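Local coordinates for protein HcgB (PDB 5D5P) that probably acts as a guanylyltransferase, adding the guanylyl part of the iron-guanylylpyridinol cofactor during biosynthesis for [Fe]-hydrogenase, at residues N39-T44 / S66-P71. Numbering follows the deposited sequence.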
loop_
_atom_site.group_PDB
_atom_site.type_symbol
_atom_site.label_atom_id
_atom_site.label_comp_id
_atom_site.label_asym_id
_atom_site.label_seq_id
_atom_site.Cartn_x
_atom_site.Cartn_y
_atom_site.Cartn_z
ATOM N N ASN A 39 -4.225 -9.592 -21.648
ATOM C CA ASN A 39 -5.472 -8.896 -21.408
ATOM C C ASN A 39 -5.326 -8.164 -20.091
ATOM O O ASN A 39 -5.172 -8.771 -19.020
ATOM C CB ASN A 39 -6.644 -9.877 -21.384
ATOM C CG ASN A 39 -6.960 -10.417 -22.752
ATOM O OD1 ASN A 39 -7.514 -9.716 -23.594
ATOM N ND2 ASN A 39 -6.604 -11.672 -22.989
ATOM N N VAL A 40 -5.387 -6.840 -20.177
ATOM C CA VAL A 40 -5.175 -5.997 -19.013
ATOM C C VAL A 40 -6.451 -5.267 -18.705
ATOM O O VAL A 40 -7.023 -4.657 -19.594
ATOM C CB VAL A 40 -4.041 -4.980 -19.267
ATOM C CG1 VAL A 40 -3.870 -4.050 -18.077
ATOM C CG2 VAL A 40 -2.718 -5.702 -19.570
ATOM N N THR A 41 -6.892 -5.311 -17.449
ATOM C CA THR A 41 -8.077 -4.572 -17.037
ATOM C C THR A 41 -7.677 -3.443 -16.122
ATOM O O THR A 41 -6.903 -3.640 -15.192
ATOM C CB THR A 41 -9.108 -5.489 -16.327
ATOM O OG1 THR A 41 -9.718 -6.358 -17.287
ATOM C CG2 THR A 41 -10.223 -4.663 -15.670
ATOM N N VAL A 42 -8.181 -2.247 -16.406
ATOM C CA VAL A 42 -7.971 -1.114 -15.525
ATOM C C VAL A 42 -9.269 -0.911 -14.749
ATOM O O VAL A 42 -10.338 -0.759 -15.325
ATOM C CB VAL A 42 -7.586 0.161 -16.290
ATOM C CG1 VAL A 42 -7.212 1.229 -15.319
ATOM C CG2 VAL A 42 -6.422 -0.140 -17.263
ATOM N N ALA A 43 -9.160 -0.959 -13.433
ATOM C CA ALA A 43 -10.322 -0.963 -12.557
ATOM C C ALA A 43 -10.802 0.456 -12.338
ATOM O O ALA A 43 -10.722 0.981 -11.243
ATOM C CB ALA A 43 -9.979 -1.645 -11.206
ATOM N N THR A 44 -11.292 1.084 -13.398
ATOM C CA THR A 44 -11.814 2.441 -13.321
ATOM C C THR A 44 -12.895 2.602 -14.346
ATOM O O THR A 44 -12.927 1.864 -15.325
ATOM C CB THR A 44 -10.727 3.483 -13.600
ATOM O OG1 THR A 44 -11.263 4.785 -13.362
ATOM C CG2 THR A 44 -10.266 3.393 -15.059
ATOM N N SER A 66 -8.442 -2.871 -21.268
ATOM C CA SER A 66 -9.876 -2.562 -21.192
ATOM C C SER A 66 -10.223 -1.885 -19.882
ATOM O O SER A 66 -9.563 -2.143 -18.886
ATOM C CB SER A 66 -10.689 -3.853 -21.308
ATOM O OG SER A 66 -10.393 -4.519 -22.517
ATOM N N MET A 67 -11.268 -1.047 -19.871
ATOM C CA MET A 67 -11.781 -0.560 -18.578
ATOM C C MET A 67 -12.655 -1.640 -17.986
ATOM O O MET A 67 -13.329 -2.353 -18.696
ATOM C CB MET A 67 -12.627 0.719 -18.693
ATOM C CG MET A 67 -11.887 2.022 -18.795
ATOM S SD MET A 67 -13.008 3.453 -18.687
ATOM C CE MET A 67 -14.058 3.109 -20.092
ATOM N N LEU A 68 -12.765 -1.643 -16.676
ATOM C CA LEU A 68 -13.683 -2.535 -15.992
ATOM C C LEU A 68 -15.094 -2.000 -16.157
ATOM O O LEU A 68 -15.338 -0.829 -15.877
ATOM C CB LEU A 68 -13.320 -2.637 -14.519
ATOM C CG LEU A 68 -14.175 -3.528 -13.610
ATOM C CD1 LEU A 68 -14.034 -4.980 -14.020
ATOM C CD2 LEU A 68 -13.741 -3.337 -12.197
ATOM N N GLU A 69 -16.019 -2.824 -16.646
ATOM C CA GLU A 69 -17.361 -2.310 -16.907
ATOM C C GLU A 69 -18.168 -2.119 -15.626
ATOM O O GLU A 69 -18.991 -1.207 -15.520
ATOM C CB GLU A 69 -18.155 -3.285 -17.783
ATOM C CG GLU A 69 -17.815 -3.401 -19.250
ATOM C CD GLU A 69 -17.805 -4.856 -19.682
ATOM O OE1 GLU A 69 -17.369 -5.717 -18.880
ATOM O OE2 GLU A 69 -18.294 -5.141 -20.792
ATOM N N ILE A 70 -17.948 -3.007 -14.672
ATOM C CA ILE A 70 -18.604 -2.972 -13.359
ATOM C C ILE A 70 -18.169 -1.772 -12.514
ATOM O O ILE A 70 -16.998 -1.572 -12.297
ATOM C CB ILE A 70 -18.326 -4.267 -12.561
ATOM C CG1 ILE A 70 -18.827 -5.486 -13.320
ATOM C CG2 ILE A 70 -18.999 -4.224 -11.203
ATOM C CD1 ILE A 70 -18.540 -6.780 -12.603
ATOM N N PRO A 71 -19.120 -0.946 -12.069
ATOM C CA PRO A 71 -18.712 0.149 -11.181
ATOM C C PRO A 71 -18.078 -0.349 -9.898
ATOM O O PRO A 71 -18.467 -1.399 -9.376
ATOM C CB PRO A 71 -20.035 0.850 -10.870
ATOM C CG PRO A 71 -20.948 0.457 -11.976
ATOM C CD PRO A 71 -20.560 -0.933 -12.347
HETATM O O HOH W 1 -8.738 -6.461 -21.804
HETATM O O HOH W 2 -13.069 -5.607 -17.533
#
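Val40 O receives the amide of Ser66, 2.8 Å from Ser66 N, and the same carbonyl also takes a weak bond from a water that is also hydrogen-bonded to Ser66 OG. The hydroxyl reaches this water because chi1 of -58° turns OG back beside the backbone N of Ser66. At Thr41 the CA-H approaches Ser66 O, while the methyl carries the side-chain contact: with CG2 anti to the backbone N (chi1 -72° for OG1), it lies 3.9 Å from Leu68 CB. Both side chains, Thr41 and Leu68, also pack on Ala89 of helix 81-92. Val42 grips the 66-71 segment through both its polar backbone atoms: Val42 N donates to Ser66 O in a nearly straight bond of 2.8 Å, and Val42 O accepts from Leu68 N at 2.9 Å, more bent and tilted from the carbonyl plane. Val42, paired with Met67, thus bonds to the residues on either side of it, as parallel strands do, here those of a beta-alpha-beta unit; strand 64-67 is outermost in the sheet within this chain, and 39-43 lies between it and the parallel strand 97-103. The connecting helix 47-57 covers the face bearing Val42 and Met67, both of which touch Phe50. At Ala43 the chain makes an inverse gamma turn, closed by a weak bond from Thr44 N to Val42 O, so that Val42 O accepts from two amides. Leu68 sends CD2 to within 4.2 Å of Ala43 CB. Thr44 then turns its carbonyl against the Met67 side chain, with Thr44 O 3.6 Å from Met67 CB and SD only slightly farther off, while Thr44 OG1 is hydrogen-bonded to the backbone N of Asn46.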